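Local coordinates for glycosyl hydrolases family 2, sugar binding domain protein (Bacteroides uniformis str. 3978 T3 ii, PDB 6D1P) that probably hydrolyses O-glycosidic bonds as a family 2 glycoside hydrolase, a gut-bacterial beta-glucuronidase, at residues D173-P178 against G433-F438; G395-S398 against A403-M406; K664-Q669 against A674-N679; L556-L561 against Q614-S619. All coordinates share one frame; numbering follows the deposited sequence.

The four contacts fall into two pairs about 39 to 53 Å apart, centre to centre. Contacts 1 and 2, with centres 12 Å apart, touch through a probable hydrogen bond of 2.8 Å from Gly396 N to Glu175 OE1, and contact 2 is nested inside the chain loop that contact 1 closes. Contact 1 holds one sodium and one potassium ion and lies just beyond strand 420-432, whose C-terminal end in family 2 enzymes typically bears the catalytic acid. Contacts 3 and 4, centres 13 Å apart, join the last helices of the TIM barrel to the DUF4982 region through Arg666 and Tyr616. About 24 Å separates the nearest atoms of contacts 1 and 4.

Contact 1: residues D173-P178 against G433-F438; sequences DTEMIP and GDFQTF. With NA (sodium ion), chain D; K (potassium ion), chain K.
Thr174 and Asp434 meet at a shared sodium ion where a loop of the sugar-binding domain, bent into a type I beta turn from Asp173 to Met176, reaches the loop after TIM-barrel strand 420-432. The turn starts at Asp173, whose OD1 accepts from Glu175 N as an Asx turn, while its OD2 forms a salt bridge with Lys117 and its carbonyl O binds potassium. Thr174 comes next: with chi1 at 64°, OG1 sits between the backbone N and the carbonyl carbon and reaches the sodium at 2.6 Å; Asp434 O binds the same ion at 2.7 Å. Ser44 of the second subunit joins them, so the ion sits in the dimer interface. On its backbone side Thr174 O lies 3.2 Å from Phe435 CZ. Glu175 bends at chi2 (-67°), which brings OE2 to the edge of the Phe435 ring, 3.1 Å from CE2, with carboxylate and ring planes 54° apart; OE1 is held by Gly396 N. With an alanine in place of Phe435 the ring edge would be gone, and a gap would probably open beside Thr174 O and Glu175 OE2, leaving that carboxylate oxygen freer to move. Met176 and Pro178, the latter after a cis peptide bond, give their carbonyl oxygens to the potassium. Asp434 OD2 takes Ser179 OG, and OD1 pairs with Arg50 of the second subunit. Two waters tie this side to Asp434: one links OD2 to Thr174 O, and water 3, a more distant ligand of the potassium, donates to Asp434 OD2 at 2.5 Å.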
loop_
_atom_site.group_PDB
_atom_site.type_symbol
_atom_site.label_atom_id
_atom_site.label_comp_id
_atom_site.label_asym_id
_atom_site.label_seq_id
_atom_site.Cartn_x
_atom_site.Cartn_y
_atom_site.Cartn_z
ATOM N N ASP A 173 -15.934 -2.497 5.046
ATOM C CA ASP A 173 -16.739 -2.926 6.185
ATOM C C ASP A 173 -18.187 -3.068 5.730
ATOM O O ASP A 173 -18.878 -2.062 5.534
ATOM C CB ASP A 173 -16.592 -1.920 7.321
ATOM C CG ASP A 173 -17.370 -2.297 8.559
ATOM O OD1 ASP A 173 -18.120 -3.294 8.540
ATOM O OD2 ASP A 173 -17.223 -1.568 9.566
ATOM N N THR A 174 -18.669 -4.308 5.593
ATOM C CA THR A 174 -20.023 -4.454 5.057
ATOM C C THR A 174 -21.100 -3.987 6.022
ATOM O O THR A 174 -22.248 -3.829 5.597
ATOM C CB THR A 174 -20.295 -5.903 4.631
ATOM O OG1 THR A 174 -20.264 -6.776 5.772
ATOM C CG2 THR A 174 -19.250 -6.354 3.628
ATOM N N GLU A 175 -20.763 -3.747 7.285
ATOM C CA GLU A 175 -21.708 -3.247 8.275
ATOM C C GLU A 175 -21.667 -1.730 8.398
ATOM O O GLU A 175 -22.202 -1.172 9.365
ATOM C CB GLU A 175 -21.437 -3.905 9.635
ATOM C CG GLU A 175 -21.720 -5.403 9.657
ATOM C CD GLU A 175 -23.219 -5.760 9.497
ATOM O OE1 GLU A 175 -24.110 -4.918 9.791
ATOM O OE2 GLU A 175 -23.507 -6.911 9.087
ATOM N N MET A 176 -21.029 -1.064 7.443
ATOM C CA MET A 176 -20.942 0.386 7.373
ATOM C C MET A 176 -21.506 0.844 6.030
ATOM O O MET A 176 -21.203 0.248 4.991
ATOM C CB MET A 176 -19.481 0.834 7.540
ATOM C CG MET A 176 -19.276 2.328 7.663
ATOM S SD MET A 176 -17.525 2.737 7.787
ATOM C CE MET A 176 -16.945 2.373 6.133
ATOM N N ILE A 177 -22.333 1.883 6.043
ATOM C CA ILE A 177 -22.821 2.447 4.782
ATOM C C ILE A 177 -21.841 3.544 4.389
ATOM O O ILE A 177 -21.237 4.160 5.283
ATOM C CB ILE A 177 -24.264 2.982 4.897
ATOM C CG1 ILE A 177 -24.408 4.004 6.026
ATOM C CG2 ILE A 177 -25.276 1.855 5.102
ATOM C CD1 ILE A 177 -25.706 4.806 5.915
ATOM N N PRO A 178 -21.621 3.812 3.080
ATOM C CA PRO A 178 -22.218 3.114 1.936
ATOM C C PRO A 178 -21.554 1.795 1.630
ATOM O O PRO A 178 -20.479 1.504 2.126
ATOM C CB PRO A 178 -21.970 4.078 0.778
ATOM C CG PRO A 178 -20.618 4.659 1.120
ATOM C CD PRO A 178 -20.695 4.872 2.630
ATOM N N GLY A 433 -26.192 -8.074 -2.413
ATOM C CA GLY A 433 -24.911 -8.745 -2.549
ATOM C C GLY A 433 -23.956 -8.674 -1.375
ATOM O O GLY A 433 -23.053 -9.516 -1.246
ATOM N N ASP A 434 -24.126 -7.672 -0.513
ATOM C CA ASP A 434 -23.205 -7.537 0.604
ATOM C C ASP A 434 -23.476 -8.541 1.718
ATOM O O ASP A 434 -22.608 -8.737 2.562
ATOM C CB ASP A 434 -23.249 -6.108 1.149
ATOM C CG ASP A 434 -22.199 -5.213 0.508
ATOM O OD1 ASP A 434 -21.597 -5.636 -0.510
ATOM O OD2 ASP A 434 -21.963 -4.098 1.030
ATOM N N PHE A 435 -24.651 -9.171 1.754
ATOM C CA PHE A 435 -24.963 -10.195 2.747
ATOM C C PHE A 435 -25.536 -11.422 2.050
ATOM O O PHE A 435 -25.937 -11.360 0.884
ATOM C CB PHE A 435 -25.933 -9.676 3.817
ATOM C CG PHE A 435 -25.489 -8.372 4.436
ATOM C CD1 PHE A 435 -25.889 -7.157 3.885
ATOM C CD2 PHE A 435 -24.617 -8.359 5.529
ATOM C CE1 PHE A 435 -25.477 -5.953 4.425
ATOM C CE2 PHE A 435 -24.194 -7.158 6.077
ATOM C CZ PHE A 435 -24.628 -5.947 5.525
ATOM N N GLN A 436 -25.512 -12.561 2.766
ATOM C CA GLN A 436 -26.090 -13.797 2.253
ATOM C C GLN A 436 -27.605 -13.709 2.085
ATOM O O GLN A 436 -28.178 -14.450 1.284
ATOM C CB GLN A 436 -25.748 -14.953 3.189
ATOM C CG GLN A 436 -24.287 -14.984 3.571
ATOM C CD GLN A 436 -23.931 -16.145 4.486
ATOM O OE1 GLN A 436 -23.973 -17.316 4.081
ATOM N NE2 GLN A 436 -23.570 -15.826 5.730
ATOM N N THR A 437 -28.259 -12.835 2.826
ATOM C CA THR A 437 -29.691 -12.622 2.722
ATOM C C THR A 437 -29.981 -11.316 2.001
ATOM O O THR A 437 -29.147 -10.413 1.924
ATOM C CB THR A 437 -30.342 -12.551 4.102
ATOM O OG1 THR A 437 -30.032 -11.273 4.685
ATOM C CG2 THR A 437 -29.835 -13.676 5.008
ATOM N N PHE A 438 -31.202 -11.223 1.505
ATOM C CA PHE A 438 -31.732 -9.979 0.972
ATOM C C PHE A 438 -33.236 -10.015 1.216
ATOM O O PHE A 438 -33.951 -10.770 0.551
ATOM C CB PHE A 438 -31.404 -9.833 -0.505
ATOM C CG PHE A 438 -31.783 -8.512 -1.062
ATOM C CD1 PHE A 438 -30.900 -7.446 -0.992
ATOM C CD2 PHE A 438 -33.048 -8.314 -1.624
ATOM C CE1 PHE A 438 -31.255 -6.200 -1.510
ATOM C CE2 PHE A 438 -33.414 -7.078 -2.133
ATOM C CZ PHE A 438 -32.518 -6.018 -2.077
HETATM NA NA NA D . -21.098 -9.059 4.776
HETATM K K K K . -19.349 -0.428 3.411
HETATM O O HOH W 1 -16.722 -0.516 3.399
HETATM O O HOH W 2 -23.311 -3.423 3.278
HETATM O O HOH W 3 -19.836 -3.107 1.757
HETATM O O HOH W 4 -22.142 -10.769 6.897
#

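Contact 2: residues G395-S398 against A403-M406; sequences GGES and ARRM
Glu397 and Arg404 stand two turns apart on one helix, 397-414, both with ordinary helical backbone angles, and Gly396 occupies the N-cap position just before the first of them. The acid and the base meet along the outside of the helix. Glu397 bends at chi2 (-48°), swinging its carboxylate toward the later turn, while Arg404 runs extended from CG to NE back toward the start. OE1 of Glu397 approaches the edge of the guanidinium and forms a long salt bridge to Arg404 NH1 at 3.6 Å, the two flat groups lying only 25° apart. That is a loose pairing, and Arg404 has stronger partners: NH1 also donates to Asn401 OD1, and NE makes a salt bridge to Glu449 on helix 440-457. This helix is the crossover of the beta-alpha-beta unit made with strands 382-386 and 420-432 of the TIM barrel, and Arg404 also packs on Phe446 and Leu453 of the next helix, 440-457. A second link between the turns runs through solvent. One water donates to Ser398 O at 2.7 Å and accepts from Arg405 NH1 at 3.2 Å, lying in the guanidinium plane at its edge. Arg405 bends at chi3 (66°), and its NH2 donates to Val131 O at the end of strand 125-131 in the sugar-binding domain.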
loop_
_atom_site.group_PDB
_atom_site.type_symbol
_atom_site.label_atom_id
_atom_site.label_comp_id
_atom_site.label_asym_id
_atom_site.label_seq_id
_atom_site.Cartn_x
_atom_site.Cartn_y
_atom_site.Cartn_z
ATOM N N GLY A 395 -27.889 -4.152 6.757
ATOM C CA GLY A 395 -27.071 -4.780 7.771
ATOM C C GLY A 395 -27.748 -4.827 9.129
ATOM O O GLY A 395 -28.955 -4.619 9.269
ATOM N N GLY A 396 -26.925 -5.084 10.154
ATOM C CA GLY A 396 -27.379 -5.247 11.521
ATOM C C GLY A 396 -27.694 -3.932 12.207
ATOM O O GLY A 396 -27.973 -2.913 11.565
ATOM N N GLU A 397 -27.664 -3.967 13.547
ATOM C CA GLU A 397 -28.119 -2.811 14.320
ATOM C C GLU A 397 -27.170 -1.640 14.163
ATOM O O GLU A 397 -27.588 -0.476 14.195
ATOM C CB GLU A 397 -28.261 -3.158 15.803
ATOM C CG GLU A 397 -29.636 -3.656 16.180
ATOM C CD GLU A 397 -30.769 -2.772 15.633
ATOM O OE1 GLU A 397 -30.818 -1.561 15.946
ATOM O OE2 GLU A 397 -31.624 -3.293 14.876
ATOM N N SER A 398 -25.887 -1.932 14.048
ATOM C CA SER A 398 -24.898 -0.874 13.955
ATOM C C SER A 398 -25.028 -0.157 12.623
ATOM O O SER A 398 -24.970 1.080 12.552
ATOM C CB SER A 398 -23.507 -1.486 14.135
ATOM O OG SER A 398 -22.585 -0.471 14.420
ATOM N N ALA A 403 -27.284 4.722 9.663
ATOM C CA ALA A 403 -28.212 5.389 8.755
ATOM C C ALA A 403 -29.123 6.360 9.503
ATOM O O ALA A 403 -29.317 7.506 9.064
ATOM C CB ALA A 403 -29.027 4.349 7.987
ATOM N N ARG A 404 -29.669 5.938 10.652
ATOM C CA ARG A 404 -30.478 6.861 11.445
ATOM C C ARG A 404 -29.646 8.052 11.895
ATOM O O ARG A 404 -30.117 9.198 11.865
ATOM C CB ARG A 404 -31.067 6.161 12.666
ATOM C CG ARG A 404 -31.926 4.959 12.369
ATOM C CD ARG A 404 -32.215 4.207 13.666
ATOM N NE ARG A 404 -33.102 3.066 13.478
ATOM C CZ ARG A 404 -32.790 1.809 13.793
ATOM N NH1 ARG A 404 -31.600 1.507 14.334
ATOM N NH2 ARG A 404 -33.684 0.843 13.579
ATOM N N ARG A 405 -28.398 7.803 12.304
ATOM C CA ARG A 405 -27.551 8.894 12.761
ATOM C C ARG A 405 -27.204 9.844 11.621
ATOM O O ARG A 405 -27.220 11.069 11.802
ATOM C CB ARG A 405 -26.276 8.334 13.387
ATOM C CG ARG A 405 -25.378 9.381 14.011
ATOM C CD ARG A 405 -24.233 8.704 14.780
ATOM N NE ARG A 405 -23.321 7.978 13.901
ATOM C CZ ARG A 405 -23.228 6.651 13.841
ATOM N NH1 ARG A 405 -23.993 5.906 14.627
ATOM N NH2 ARG A 405 -22.352 6.068 13.011
ATOM N N MET A 406 -26.869 9.313 10.444
ATOM C CA MET A 406 -26.462 10.215 9.372
ATOM C C MET A 406 -27.663 10.979 8.814
ATOM O O MET A 406 -27.549 12.166 8.488
ATOM C CB MET A 406 -25.713 9.441 8.284
ATOM C CG MET A 406 -24.365 8.912 8.783
ATOM S SD MET A 406 -23.308 8.159 7.526
ATOM C CE MET A 406 -22.586 9.592 6.727
HETATM O O HOH W 5 -23.788 2.735 14.281
#

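Contact 3: residues K664-Q669 against A674-N679; sequences KKRNSQ and AGLRWN
CG of Lys664 stands anti to its own carbonyl carbon (chi1 -68°), and the fully extended chain beyond it runs over one face of the Trp678 indole. CE lies 3.8 Å from the centroid of the five-membered ring, a CH-pi contact, and NZ 4.0 Å from the same centroid, 15° off the normal, a cation-pi contact. NZ also donates to Arg677 O, at a modelled length too short to trust. Arg666 differs, with CG anti to the backbone N (chi1 -168°), and stretches out until its guanidinium lies flat against the methyl of Ala674, which sits 3.9 Å above the centre of the plane. From there NH1 donates to Ser668 OG at 2.9 Å, and NE to Ser647 O. Its CG also packs on Leu676 CD1 at 3.8 Å. A straight bond from Asn667 N to Ala674 O, 2.7 Å, ties the backbones. Asn667 OD1 accepts from Gln669 N in an Asx turn, and Leu676 centres an inverse gamma turn. Gly675 has positive phi; a CB on it would press against Lys665 O. Within the DUF4982 region, probably an E-set beta-sandwich, the connection passes from strand 659-665, at the edge of a five-stranded sheet and paired with 651-656, to strand 677-680, beside 641-647 in another, while Ser668 and Gln669 reach Glu565, just after helix 550-564, and Lys562 in its last turn.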
loop_
_atom_site.group_PDB
_atom_site.type_symbol
_atom_site.label_atom_id
_atom_site.label_comp_id
_atom_site.label_asym_id
_atom_site.label_seq_id
_atom_site.Cartn_x
_atom_site.Cartn_y
_atom_site.Cartn_z
ATOM N N LYS A 664 -29.177 30.860 -40.096
ATOM C CA LYS A 664 -30.232 29.933 -39.714
ATOM C C LYS A 664 -30.790 30.318 -38.358
ATOM O O LYS A 664 -30.115 30.936 -37.533
ATOM C CB LYS A 664 -29.765 28.480 -39.704
ATOM C CG LYS A 664 -29.458 27.950 -41.083
ATOM C CD LYS A 664 -29.227 26.450 -41.084
ATOM C CE LYS A 664 -28.886 25.958 -42.478
ATOM N NZ LYS A 664 -28.677 24.481 -42.542
ATOM N N LYS A 665 -32.058 29.996 -38.168
ATOM C CA LYS A 665 -32.779 30.367 -36.966
ATOM C C LYS A 665 -32.770 29.188 -36.005
ATOM O O LYS A 665 -32.843 28.024 -36.422
ATOM C CB LYS A 665 -34.213 30.795 -37.299
ATOM C CG LYS A 665 -35.007 31.280 -36.082
ATOM C CD LYS A 665 -36.464 31.692 -36.433
ATOM C CE LYS A 665 -37.514 30.783 -35.771
ATOM N NZ LYS A 665 -37.773 29.513 -36.526
ATOM N N ARG A 666 -32.648 29.500 -34.719
ATOM C CA ARG A 666 -32.586 28.464 -33.702
ATOM C C ARG A 666 -33.988 27.928 -33.411
ATOM O O ARG A 666 -34.927 28.695 -33.161
ATOM C CB ARG A 666 -31.934 28.994 -32.418
ATOM C CG ARG A 666 -31.576 27.872 -31.435
ATOM C CD ARG A 666 -31.268 28.375 -30.021
ATOM N NE ARG A 666 -30.994 27.253 -29.118
ATOM C CZ ARG A 666 -31.930 26.541 -28.489
ATOM N NH1 ARG A 666 -33.221 26.831 -28.647
ATOM N NH2 ARG A 666 -31.578 25.535 -27.708
ATOM N N ASN A 667 -34.116 26.599 -33.432
ATOM C CA ASN A 667 -35.385 25.937 -33.157
ATOM C C ASN A 667 -35.082 24.624 -32.432
ATOM O O ASN A 667 -34.693 23.642 -33.072
ATOM C CB ASN A 667 -36.154 25.713 -34.452
ATOM C CG ASN A 667 -37.427 24.930 -34.246
ATOM O OD1 ASN A 667 -37.870 24.728 -33.111
ATOM N ND2 ASN A 667 -38.023 24.467 -35.347
ATOM N N SER A 668 -35.316 24.612 -31.108
ATOM C CA SER A 668 -35.038 23.444 -30.269
ATOM C C SER A 668 -35.564 22.151 -30.880
ATOM O O SER A 668 -34.875 21.120 -30.849
ATOM C CB SER A 668 -35.642 23.637 -28.879
ATOM O OG SER A 668 -34.916 24.560 -28.077
ATOM N N GLN A 669 -36.788 22.181 -31.435
ATOM C CA GLN A 669 -37.439 20.978 -31.952
ATOM C C GLN A 669 -36.846 20.472 -33.260
ATOM O O GLN A 669 -37.181 19.360 -33.679
ATOM C CB GLN A 669 -38.937 21.230 -32.149
ATOM C CG GLN A 669 -39.683 21.481 -30.857
ATOM C CD GLN A 669 -39.341 20.437 -29.794
ATOM O OE1 GLN A 669 -39.418 19.227 -30.044
ATOM N NE2 GLN A 669 -38.943 20.907 -28.606
ATOM N N ALA A 674 -30.704 22.077 -32.630
ATOM C CA ALA A 674 -31.769 23.089 -32.647
ATOM C C ALA A 674 -31.801 23.856 -33.974
ATOM O O ALA A 674 -31.927 25.083 -34.004
ATOM C CB ALA A 674 -31.646 24.056 -31.464
ATOM N N GLY A 675 -31.686 23.122 -35.086
ATOM C CA GLY A 675 -31.678 23.724 -36.406
ATOM C C GLY A 675 -30.363 24.346 -36.849
ATOM O O GLY A 675 -30.177 24.566 -38.050
ATOM N N LEU A 676 -29.438 24.637 -35.927
ATOM C CA LEU A 676 -28.152 25.251 -36.268
ATOM C C LEU A 676 -27.180 24.167 -36.743
ATOM O O LEU A 676 -26.242 23.760 -36.055
ATOM C CB LEU A 676 -27.607 26.029 -35.079
ATOM C CG LEU A 676 -28.687 26.883 -34.412
ATOM C CD1 LEU A 676 -28.192 27.627 -33.166
ATOM C CD2 LEU A 676 -29.342 27.870 -35.427
ATOM N N ARG A 677 -27.422 23.690 -37.959
ATOM C CA ARG A 677 -26.581 22.676 -38.572
ATOM C C ARG A 677 -26.512 22.941 -40.065
ATOM O O ARG A 677 -27.489 23.399 -40.666
ATOM C CB ARG A 677 -27.108 21.259 -38.314
ATOM C CG ARG A 677 -28.547 21.017 -38.810
ATOM C CD ARG A 677 -28.975 19.569 -38.596
ATOM N NE ARG A 677 -30.254 19.299 -39.232
ATOM C CZ ARG A 677 -31.436 19.568 -38.675
ATOM N NH1 ARG A 677 -31.502 20.115 -37.463
ATOM N NH2 ARG A 677 -32.561 19.301 -39.333
ATOM N N TRP A 678 -25.341 22.672 -40.641
ATOM C CA TRP A 678 -25.041 22.821 -42.059
ATOM C C TRP A 678 -24.325 21.577 -42.563
ATOM O O TRP A 678 -23.561 20.940 -41.834
ATOM C CB TRP A 678 -24.130 24.026 -42.336
ATOM C CG TRP A 678 -24.735 25.336 -42.014
ATOM C CD1 TRP A 678 -25.224 26.249 -42.903
ATOM C CD2 TRP A 678 -24.927 25.900 -40.710
ATOM N NE1 TRP A 678 -25.702 27.353 -42.235
ATOM C CE2 TRP A 678 -25.539 27.162 -40.888
ATOM C CE3 TRP A 678 -24.647 25.464 -39.414
ATOM C CZ2 TRP A 678 -25.861 27.990 -39.823
ATOM C CZ3 TRP A 678 -24.990 26.287 -38.348
ATOM C CH2 TRP A 678 -25.582 27.535 -38.561
ATOM N N ASN A 679 -24.576 21.228 -43.815
ATOM C CA ASN A 679 -23.723 20.296 -44.533
ATOM C C ASN A 679 -22.827 21.102 -45.457
ATOM O O ASN A 679 -23.253 22.110 -46.023
ATOM C CB ASN A 679 -24.536 19.271 -45.316
ATOM C CG ASN A 679 -25.204 18.256 -44.409
ATOM O OD1 ASN A 679 -25.382 18.504 -43.214
ATOM N ND2 ASN A 679 -25.575 17.113 -44.966
HETATM O O HOH W 6 -32.256 19.963 -31.754
#

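Contact 4: residues L556-L561 against Q614-S619; sequences LFDWHL and QSYWSS
Between segments 556-561 and 614-619, on helices 550-564 and 609-617, the CA atoms of Leu561 and Tyr616 come closest, 7.1 Å apart, with residues 614-617 forming the last turn of the second helix before Ser618 leaves helical angles. Leu561 points its side chain into the other helix. Its CB stands over the middle of the Tyr616 ring, 3.7 Å from the centroid and 6° off the normal, a CH-pi contact, while Leu561 CD1 lies 3.6 Å from Tyr616 CD2. The second methyl goes to the neighbouring indole: Leu561 CD2 is 3.3 Å from Trp617 NE1, a tight approach. One turn earlier, Asp558 has CG anti to its backbone N (chi1 -168°), which carries the carboxylate to the phenol end. There Tyr616 OH donates to Asp558 OD2 at 2.6 Å, almost in line with the CG-OD2 bond, and OD1 takes Ala673 N and Tyr646 OH. The opposite ring face of Tyr616 meets the guanidinium of Arg666 in a cation-pi contact. A phenylalanine here would keep the ring but lose the hydroxyl, and Asp558 OD2 would probably be left without its mate across the contact, its carboxylate less firmly fixed. Following strands 510-511 and 572-574 respectively, these two helices are the final pair of the (beta/alpha)8 barrel, and the contact between them, made by the last turn of the second, is one between neighbouring outer helices of a TIM barrel.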
loop_
_atom_site.group_PDB
_atom_site.type_symbol
_atom_site.label_atom_id
_atom_site.label_comp_id
_atom_site.label_asym_id
_atom_site.label_seq_id
_atom_site.Cartn_x
_atom_site.Cartn_y
_atom_site.Cartn_z
ATOM N N LEU A 556 -27.454 12.450 -27.749
ATOM C CA LEU A 556 -28.327 11.934 -26.696
ATOM C C LEU A 556 -28.757 13.048 -25.762
ATOM O O LEU A 556 -29.937 13.128 -25.390
ATOM C CB LEU A 556 -27.638 10.811 -25.908
ATOM C CG LEU A 556 -28.405 10.085 -24.776
ATOM C CD1 LEU A 556 -27.801 8.699 -24.525
ATOM C CD2 LEU A 556 -28.427 10.872 -23.455
ATOM N N PHE A 557 -27.816 13.913 -25.364
ATOM C CA PHE A 557 -28.174 15.050 -24.525
ATOM C C PHE A 557 -29.122 15.986 -25.270
ATOM O O PHE A 557 -30.122 16.458 -24.714
ATOM C CB PHE A 557 -26.922 15.823 -24.102
ATOM C CG PHE A 557 -26.022 15.092 -23.137
ATOM C CD1 PHE A 557 -26.537 14.412 -22.048
ATOM C CD2 PHE A 557 -24.637 15.127 -23.315
ATOM C CE1 PHE A 557 -25.692 13.755 -21.145
ATOM C CE2 PHE A 557 -23.781 14.488 -22.436
ATOM C CZ PHE A 557 -24.302 13.792 -21.344
ATOM N N ASP A 558 -28.799 16.276 -26.533
ATOM C CA ASP A 558 -29.609 17.150 -27.377
ATOM C C ASP A 558 -31.058 16.673 -27.409
ATOM O O ASP A 558 -31.980 17.402 -27.028
ATOM C CB ASP A 558 -28.992 17.169 -28.785
ATOM C CG ASP A 558 -29.561 18.260 -29.680
ATOM O OD1 ASP A 558 -28.992 18.453 -30.768
ATOM O OD2 ASP A 558 -30.552 18.923 -29.319
ATOM N N TRP A 559 -31.263 15.412 -27.802
ATOM C CA TRP A 559 -32.602 14.831 -27.835
ATOM C C TRP A 559 -33.336 15.009 -26.505
ATOM O O TRP A 559 -34.425 15.598 -26.456
ATOM C CB TRP A 559 -32.529 13.352 -28.200
ATOM C CG TRP A 559 -33.884 12.847 -28.471
ATOM C CD1 TRP A 559 -34.801 12.403 -27.549
ATOM C CD2 TRP A 559 -34.543 12.810 -29.746
ATOM N NE1 TRP A 559 -35.973 12.059 -28.179
ATOM C CE2 TRP A 559 -35.848 12.298 -29.526
ATOM C CE3 TRP A 559 -34.153 13.141 -31.057
ATOM C CZ2 TRP A 559 -36.769 12.105 -30.574
ATOM C CZ3 TRP A 559 -35.074 12.946 -32.100
ATOM C CH2 TRP A 559 -36.364 12.441 -31.847
ATOM N N HIS A 560 -32.761 14.489 -25.412
ATOM C CA HIS A 560 -33.415 14.609 -24.111
ATOM C C HIS A 560 -33.837 16.042 -23.839
ATOM O O HIS A 560 -34.971 16.297 -23.412
ATOM C CB HIS A 560 -32.490 14.130 -22.987
ATOM C CG HIS A 560 -32.461 12.646 -22.795
ATOM N ND1 HIS A 560 -31.760 11.798 -23.624
ATOM C CD2 HIS A 560 -33.022 11.863 -21.845
ATOM C CE1 HIS A 560 -31.901 10.553 -23.202
ATOM N NE2 HIS A 560 -32.667 10.565 -22.125
ATOM N N LEU A 561 -32.928 16.996 -24.084
ATOM C CA LEU A 561 -33.204 18.390 -23.738
ATOM C C LEU A 561 -34.331 18.966 -24.591
ATOM O O LEU A 561 -35.163 19.742 -24.097
ATOM C CB LEU A 561 -31.937 19.229 -23.884
ATOM C CG LEU A 561 -30.858 18.966 -22.821
ATOM C CD1 LEU A 561 -29.567 19.681 -23.163
ATOM C CD2 LEU A 561 -31.349 19.400 -21.455
ATOM N N GLN A 614 -25.400 24.004 -22.105
ATOM C CA GLN A 614 -25.374 25.447 -21.916
ATOM C C GLN A 614 -26.266 26.132 -22.941
ATOM O O GLN A 614 -27.026 27.048 -22.602
ATOM C CB GLN A 614 -23.945 25.974 -22.007
ATOM C CG GLN A 614 -23.767 27.428 -21.552
ATOM C CD GLN A 614 -22.296 27.849 -21.530
ATOM O OE1 GLN A 614 -21.582 27.713 -22.531
ATOM N NE2 GLN A 614 -21.837 28.343 -20.376
ATOM N N SER A 615 -26.232 25.654 -24.185
ATOM C CA SER A 615 -27.025 26.262 -25.236
ATOM C C SER A 615 -28.520 26.136 -24.968
ATOM O O SER A 615 -29.293 26.957 -25.467
ATOM C CB SER A 615 -26.680 25.632 -26.580
ATOM O OG SER A 615 -27.126 24.300 -26.632
ATOM N N TYR A 616 -28.939 25.138 -24.183
ATOM C CA TYR A 616 -30.350 24.940 -23.860
ATOM C C TYR A 616 -30.759 25.611 -22.561
ATOM O O TYR A 616 -31.918 26.002 -22.409
ATOM C CB TYR A 616 -30.663 23.447 -23.746
ATOM C CG TYR A 616 -31.072 22.734 -25.016
ATOM C CD1 TYR A 616 -32.406 22.682 -25.403
ATOM C CD2 TYR A 616 -30.138 22.069 -25.802
ATOM C CE1 TYR A 616 -32.799 22.012 -26.554
ATOM C CE2 TYR A 616 -30.522 21.392 -26.959
ATOM C CZ TYR A 616 -31.862 21.367 -27.325
ATOM O OH TYR A 616 -32.279 20.695 -28.460
ATOM N N TRP A 617 -29.837 25.768 -21.623
ATOM C CA TRP A 617 -30.207 26.142 -20.266
ATOM C C TRP A 617 -29.756 27.527 -19.866
ATOM O O TRP A 617 -30.398 28.153 -19.017
ATOM C CB TRP A 617 -29.623 25.134 -19.256
ATOM C CG TRP A 617 -30.313 23.812 -19.232
ATOM C CD1 TRP A 617 -31.395 23.425 -19.986
ATOM C CD2 TRP A 617 -29.994 22.699 -18.388
ATOM N NE1 TRP A 617 -31.762 22.135 -19.663
ATOM C CE2 TRP A 617 -30.920 21.667 -18.686
ATOM C CE3 TRP A 617 -29.020 22.472 -17.407
ATOM C CZ2 TRP A 617 -30.886 20.425 -18.047
ATOM C CZ3 TRP A 617 -28.991 21.219 -16.764
ATOM C CH2 TRP A 617 -29.918 20.223 -17.090
ATOM N N SER A 618 -28.644 27.996 -20.412
ATOM C CA SER A 618 -28.085 29.270 -19.995
ATOM C C SER A 618 -28.857 30.419 -20.630
ATOM O O SER A 618 -29.240 30.352 -21.802
ATOM C CB SER A 618 -26.615 29.362 -20.390
ATOM O OG SER A 618 -26.055 30.551 -19.881
ATOM N N SER A 619 -29.078 31.476 -19.843
ATOM C CA SER A 619 -29.618 32.720 -20.380
ATOM C C SER A 619 -28.543 33.614 -20.989
ATOM O O SER A 619 -28.876 34.579 -21.681
ATOM C CB SER A 619 -30.387 33.477 -19.289
ATOM O OG SER A 619 -29.734 33.404 -18.029
#